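Local coordinates for protein alpha-L-rhamnosidase (Streptomyces avermitilis, PDB 3W5M) that removes terminal alpha-L-rhamnose from plant glycosides such as naringin and rutin and from gum arabic, and binds L-rhamnose through a calcium-dependent carbohydrate-binding module, at residues R38-Y43 / V90-A95; V163-D168 / D213-G218. One frame throughout, in Å; residues are numbered along the deposited sequence.

Contact 1 of 2, residues R38-Y43 / V90-A95; sequences RRQSAY and VRVWDA
The indole of Trp93 meets strand 40-48 with its edge: Ala42 O and Tyr43 CA lie near the ring plane, and CZ3 comes within 3.6 Å of Tyr43 C. Two guanidinium groups are used differently. Arg38 receives Asp94 OD2 at its edge, whereas Arg39 lays one face over Ala95 CB. Trp93 stands opposite a classic beta bulge formed by Ser41 and Ala42, in antiparallel strands of the N-terminal immunoglobulin-like domain. The evidence is in the backbone: Ser41 N gives Trp93 O a nearly straight bond of 2.8 Å, Ala42 N reaches the same oxygen only weakly at 3.5 Å, and Trp93 N returns a similarly straight bond to Ala42 O (3.0 Å).

Beyond the bulge Tyr43 and Val92 form a non-hydrogen-bonded pair, and the CG1 methyl of Val92 also rests against Gln40 OE1. The amide of Gln40 is held elsewhere, its OE1 by Trp29 NE1 and its NE2 by the carbonyls of Ser67 and Asp69. At the other end the Arg38 chain, bent at chi2 and chi3, curls back to bring NH2 to Asp94 in a salt bridge whose hydrogen bond is weak (120° at the hydrogen), the guanidinium and carboxylate planes lying 45° apart. Asp94 OD1 meanwhile accepts from the backbone N of Gly97 and Gly98. One water accepts from Arg38 NE and Ala95 N. Ser41 places OG between its backbone N and carbonyl carbon (chi1 52°), donating to Asp94 O at 2.7 Å from well above the carbonyl plane.

Contact 2 of 2, residues V163-D168 / D213-G218; sequences VDLPDD and DHVHSG
Leu165 and Val215 cross at about a right angle, with the CD1 methyl of the leucine 4.1 Å from Val215 CB. The leucine places CG anti to its own carbonyl carbon (chi1 -54°) and then runs extended, a course that carries CB and CD1 past His216 O, which lies 3.5 Å from CB. Leu242 of strand 235-244 also touches this side chain, which therefore lies between the two sheets of the carbohydrate-binding module CBM67, a beta-sandwich. With only the CB of an alanine in place of Leu165, Val215 would probably lose its apolar partner and a gap is likely to open beside Leu242.

The backbones join where strand 156-165 ends and strand 218-227 begins. Leu165 and Gly218 form an antiparallel hydrogen-bonded pair: Leu165 N to Gly218 O is 2.8 Å and almost straight, and Gly218 N to Leu165 O is 2.9 Å. The backbone angles of Gly218 (85°/-161°) would jam a CB against the preceding carbonyl oxygen, which accounts for glycine. Asp164 swings its carboxylate back over this residue, OD1 standing 3.1 Å from Gly218 CA.

The His216 ring instead turns to its own loop: ND1 donates to Ser217 O at 3.0 Å, close to the ring plane, while NE2 is paired with Asp187 OD2, which probably fixes the ring's rotation and could shift it toward the charged form. Across the contact, paired backbone bonds thus satisfy N and O of Leu165 and Gly218, Leu165 meets Val215 through carbon alone, and Asp167 OD1 and Ser217 OG are bridged by one water.

In the fold
Along the chain contact 1 closes before contact 2 opens, and the two share no strand, sheet or domain. Contact 1 joins the two inner strands, 40-48 and 85-94, of a four-stranded antiparallel sheet in the N-terminal immunoglobulin-like domain; contact 2 joins strand 156-165 to the start of strand 218-227 in a five-stranded antiparallel sheet of CBM67. Their centres are 83 Å apart, with nearest atoms about 67 Å apart, on opposite sides of the chain's centre. Domains close in sequence thus reach opposite flanks of this multidomain enzyme. Both contacts lie away from the rhamnose and calcium sites, so each concerns the build of its own beta domain.

Contact 1 of 2, residues R38-Y43 / V90-A95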
loop_
_atom_site.group_PDB
_atom_site.type_symbol
_atom_site.label_atom_id
_atom_site.label_comp_id
_atom_site.label_asym_id
_atom_site.label_seq_id
_atom_site.Cartn_x
_atom_site.Cartn_y
_atom_site.Cartn_z
ATOM N N ARG A 38 22.817 -11.464 -31.194
ATOM C CA ARG A 38 22.011 -10.497 -31.955
ATOM C C ARG A 38 21.960 -9.123 -31.307
ATOM O O ARG A 38 21.782 -9.008 -30.089
ATOM C CB ARG A 38 20.573 -10.998 -32.153
ATOM C CG ARG A 38 20.427 -12.423 -32.657
ATOM C CD ARG A 38 21.276 -12.712 -33.887
ATOM N NE ARG A 38 20.794 -12.077 -35.113
ATOM C CZ ARG A 38 19.770 -12.507 -35.856
ATOM N NH1 ARG A 38 19.051 -13.570 -35.496
ATOM N NH2 ARG A 38 19.441 -11.850 -36.963
ATOM N N ARG A 39 22.121 -8.089 -32.132
ATOM C CA ARG A 39 22.017 -6.711 -31.700
ATOM C C ARG A 39 21.133 -5.974 -32.689
ATOM O O ARG A 39 21.090 -6.318 -33.874
ATOM C CB ARG A 39 23.387 -6.022 -31.703
ATOM C CG ARG A 39 24.410 -6.529 -30.702
ATOM C CD ARG A 39 25.725 -5.763 -30.836
ATOM N NE ARG A 39 26.284 -5.820 -32.192
ATOM C CZ ARG A 39 26.254 -4.817 -33.076
ATOM N NH1 ARG A 39 25.692 -3.653 -32.769
ATOM N NH2 ARG A 39 26.783 -4.980 -34.281
ATOM N N GLN A 40 20.455 -4.942 -32.208
ATOM C CA GLN A 40 19.682 -4.061 -33.077
ATOM C C GLN A 40 20.546 -2.899 -33.594
ATOM O O GLN A 40 21.229 -2.239 -32.821
ATOM C CB GLN A 40 18.454 -3.518 -32.328
ATOM C CG GLN A 40 17.656 -2.460 -33.077
ATOM C CD GLN A 40 16.696 -1.744 -32.160
ATOM O OE1 GLN A 40 15.752 -2.351 -31.644
ATOM N NE2 GLN A 40 16.915 -0.446 -31.971
ATOM N N SER A 41 20.495 -2.669 -34.911
ATOM C CA SER A 41 21.150 -1.520 -35.541
ATOM C C SER A 41 20.168 -0.385 -35.825
ATOM O O SER A 41 20.567 0.782 -35.838
ATOM C CB SER A 41 21.903 -1.906 -36.840
ATOM O OG SER A 41 21.074 -2.620 -37.739
ATOM N N ALA A 42 18.901 -0.723 -36.063
ATOM C CA ALA A 42 17.903 0.296 -36.411
ATOM C C ALA A 42 16.513 -0.136 -36.024
ATOM O O ALA A 42 16.278 -1.331 -35.846
ATOM C CB ALA A 42 17.969 0.587 -37.916
ATOM N N TYR A 43 15.584 0.818 -35.921
ATOM C CA TYR A 43 14.167 0.486 -35.723
ATOM C C TYR A 43 13.301 1.417 -36.540
ATOM O O TYR A 43 13.753 2.465 -36.976
ATOM C CB TYR A 43 13.764 0.594 -34.239
ATOM C CG TYR A 43 13.839 2.006 -33.672
ATOM C CD1 TYR A 43 12.761 2.891 -33.809
ATOM C CD2 TYR A 43 14.969 2.451 -32.977
ATOM C CE1 TYR A 43 12.809 4.175 -33.294
ATOM C CE2 TYR A 43 15.019 3.746 -32.449
ATOM C CZ TYR A 43 13.940 4.603 -32.631
ATOM O OH TYR A 43 13.957 5.884 -32.114
ATOM N N VAL A 90 6.149 -2.036 -34.801
ATOM C CA VAL A 90 7.567 -1.736 -34.962
ATOM C C VAL A 90 8.251 -2.909 -35.698
ATOM O O VAL A 90 7.774 -4.062 -35.662
ATOM C CB VAL A 90 8.248 -1.476 -33.582
ATOM C CG1 VAL A 90 8.178 -2.701 -32.668
ATOM C CG2 VAL A 90 9.678 -1.014 -33.734
ATOM N N ARG A 91 9.342 -2.592 -36.370
ATOM C CA ARG A 91 10.225 -3.587 -36.961
ATOM C C ARG A 91 11.626 -3.092 -36.735
ATOM O O ARG A 91 11.846 -1.899 -36.512
ATOM C CB ARG A 91 9.949 -3.815 -38.462
ATOM C CG ARG A 91 10.191 -2.611 -39.349
ATOM C CD ARG A 91 10.344 -3.072 -40.789
ATOM N NE ARG A 91 10.411 -1.947 -41.708
ATOM C CZ ARG A 91 10.313 -2.065 -43.027
ATOM N NH1 ARG A 91 10.135 -3.269 -43.562
ATOM N NH2 ARG A 91 10.392 -0.981 -43.800
ATOM N N VAL A 92 12.575 -4.016 -36.737
ATOM C CA VAL A 92 13.954 -3.665 -36.463
ATOM C C VAL A 92 14.861 -4.316 -37.492
ATOM O O VAL A 92 14.461 -5.270 -38.183
ATOM C CB VAL A 92 14.386 -4.174 -35.063
ATOM C CG1 VAL A 92 13.525 -3.577 -33.957
ATOM C CG2 VAL A 92 14.322 -5.692 -35.017
ATOM N N TRP A 93 16.082 -3.811 -37.543
ATOM C CA TRP A 93 17.163 -4.355 -38.345
ATOM C C TRP A 93 18.248 -4.881 -37.407
ATOM O O TRP A 93 18.708 -4.161 -36.505
ATOM C CB TRP A 93 17.733 -3.268 -39.267
ATOM C CG TRP A 93 16.778 -2.885 -40.385
ATOM C CD1 TRP A 93 16.844 -3.296 -41.698
ATOM C CD2 TRP A 93 15.619 -2.026 -40.296
ATOM N NE1 TRP A 93 15.799 -2.756 -42.414
ATOM C CE2 TRP A 93 15.035 -1.975 -41.582
ATOM C CE3 TRP A 93 15.021 -1.296 -39.255
ATOM C CZ2 TRP A 93 13.873 -1.224 -41.851
ATOM C CZ3 TRP A 93 13.874 -0.559 -39.523
ATOM C CH2 TRP A 93 13.318 -0.517 -40.810
ATOM N N ASP A 94 18.643 -6.139 -37.607
ATOM C CA ASP A 94 19.762 -6.724 -36.850
ATOM C C ASP A 94 21.088 -6.089 -37.285
ATOM O O ASP A 94 21.102 -5.246 -38.169
ATOM C CB ASP A 94 19.780 -8.255 -36.977
ATOM C CG ASP A 94 19.832 -8.733 -38.431
ATOM O OD1 ASP A 94 20.490 -8.072 -39.264
ATOM O OD2 ASP A 94 19.214 -9.778 -38.739
ATOM N N ALA A 95 22.196 -6.501 -36.679
ATOM C CA ALA A 95 23.505 -5.898 -36.962
ATOM C C ALA A 95 24.036 -6.150 -38.388
ATOM O O ALA A 95 25.010 -5.535 -38.801
ATOM C CB ALA A 95 24.521 -6.350 -35.929
HETATM O O HOH W 1 22.575 -9.331 -35.179
#

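Contact 2 of 2, residues V163-D168 / D213-G218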
loop_
_atom_site.group_PDB
_atom_site.type_symbol
_atom_site.label_atom_id
_atom_site.label_comp_id
_atom_site.label_asym_id
_atom_site.label_seq_id
_atom_site.Cartn_x
_atom_site.Cartn_y
_atom_site.Cartn_z
ATOM N N VAL A 163 -39.017 9.759 29.846
ATOM C CA VAL A 163 -39.572 10.469 28.674
ATOM C C VAL A 163 -40.693 9.687 28.003
ATOM O O VAL A 163 -40.631 8.458 27.900
ATOM C CB VAL A 163 -38.491 10.774 27.613
ATOM C CG1 VAL A 163 -37.675 11.975 28.038
ATOM C CG2 VAL A 163 -37.605 9.559 27.311
ATOM N N ASP A 164 -41.701 10.422 27.539
ATOM C CA ASP A 164 -42.879 9.860 26.895
ATOM C C ASP A 164 -42.623 9.911 25.385
ATOM O O ASP A 164 -42.582 10.984 24.779
ATOM C CB ASP A 164 -44.118 10.682 27.282
ATOM C CG ASP A 164 -45.432 9.999 26.914
ATOM O OD1 ASP A 164 -45.418 8.943 26.260
ATOM O OD2 ASP A 164 -46.504 10.525 27.290
ATOM N N LEU A 165 -42.424 8.746 24.785
ATOM C CA LEU A 165 -42.050 8.675 23.367
ATOM C C LEU A 165 -43.284 8.454 22.490
ATOM O O LEU A 165 -44.253 7.864 22.952
ATOM C CB LEU A 165 -41.028 7.557 23.150
ATOM C CG LEU A 165 -39.776 7.617 24.043
ATOM C CD1 LEU A 165 -38.795 6.541 23.619
ATOM C CD2 LEU A 165 -39.120 8.998 23.973
ATOM N N PRO A 166 -43.237 8.910 21.211
ATOM C CA PRO A 166 -44.442 8.853 20.380
ATOM C C PRO A 166 -44.767 7.446 19.895
ATOM O O PRO A 166 -43.955 6.506 20.027
ATOM C CB PRO A 166 -44.093 9.758 19.187
ATOM C CG PRO A 166 -42.605 9.720 19.101
ATOM C CD PRO A 166 -42.106 9.557 20.512
ATOM N N ASP A 167 -45.963 7.299 19.342
ATOM C CA ASP A 167 -46.374 6.053 18.727
ATOM C C ASP A 167 -45.683 5.787 17.392
ATOM O O ASP A 167 -45.163 6.712 16.750
ATOM C CB ASP A 167 -47.892 6.070 18.507
ATOM C CG ASP A 167 -48.674 6.186 19.802
ATOM O OD1 ASP A 167 -48.241 5.643 20.836
ATOM O OD2 ASP A 167 -49.741 6.820 19.793
ATOM N N ASP A 168 -45.688 4.517 16.973
ATOM C CA ASP A 168 -45.250 4.126 15.624
ATOM C C ASP A 168 -43.794 4.467 15.331
ATOM O O ASP A 168 -43.467 4.984 14.269
ATOM C CB ASP A 168 -46.172 4.728 14.558
ATOM C CG ASP A 168 -47.590 4.171 14.634
ATOM O OD1 ASP A 168 -47.768 2.994 15.049
ATOM O OD2 ASP A 168 -48.531 4.919 14.297
ATOM N N ASP A 213 -34.273 -1.765 19.635
ATOM C CA ASP A 213 -34.576 -2.991 20.420
ATOM C C ASP A 213 -34.833 -2.769 21.913
ATOM O O ASP A 213 -35.175 -3.722 22.622
ATOM C CB ASP A 213 -33.469 -4.052 20.251
ATOM C CG ASP A 213 -32.085 -3.533 20.676
ATOM O OD1 ASP A 213 -31.902 -2.292 20.698
ATOM O OD2 ASP A 213 -31.170 -4.342 20.973
ATOM N N HIS A 214 -34.665 -1.529 22.393
ATOM C CA HIS A 214 -34.901 -1.191 23.813
ATOM C C HIS A 214 -35.896 -0.055 24.057
ATOM O O HIS A 214 -36.287 0.164 25.193
ATOM C CB HIS A 214 -33.591 -0.885 24.549
ATOM C CG HIS A 214 -32.725 -2.085 24.745
ATOM N ND1 HIS A 214 -32.942 -3.000 25.753
ATOM C CD2 HIS A 214 -31.658 -2.537 24.048
ATOM C CE1 HIS A 214 -32.038 -3.961 25.674
ATOM N NE2 HIS A 214 -31.253 -3.709 24.641
ATOM N N VAL A 215 -36.324 0.651 23.012
ATOM C CA VAL A 215 -37.326 1.714 23.189
ATOM C C VAL A 215 -38.728 1.327 22.735
ATOM O O VAL A 215 -38.904 0.415 21.915
ATOM C CB VAL A 215 -36.930 3.044 22.512
ATOM C CG1 VAL A 215 -35.586 3.533 23.044
ATOM C CG2 VAL A 215 -36.928 2.910 21.004
ATOM N N HIS A 216 -39.717 2.021 23.283
ATOM C CA HIS A 216 -41.110 1.775 22.942
ATOM C C HIS A 216 -41.914 3.050 23.099
ATOM O O HIS A 216 -41.414 4.061 23.580
ATOM C CB HIS A 216 -41.683 0.643 23.816
ATOM C CG HIS A 216 -41.354 0.786 25.267
ATOM N ND1 HIS A 216 -42.137 1.511 26.139
ATOM C CD2 HIS A 216 -40.301 0.335 25.991
ATOM C CE1 HIS A 216 -41.588 1.490 27.341
ATOM N NE2 HIS A 216 -40.479 0.775 27.279
ATOM N N SER A 217 -43.174 3.013 22.700
ATOM C CA SER A 217 -44.014 4.168 22.857
ATOM C C SER A 217 -44.306 4.369 24.338
ATOM O O SER A 217 -44.199 3.435 25.134
ATOM C CB SER A 217 -45.312 3.973 22.063
ATOM O OG SER A 217 -46.247 3.212 22.808
ATOM N N GLY A 218 -44.664 5.590 24.718
ATOM C CA GLY A 218 -45.028 5.844 26.109
ATOM C C GLY A 218 -43.779 6.115 26.924
ATOM O O GLY A 218 -42.725 6.434 26.367
HETATM O O HOH W 2 -49.015 3.338 21.354
#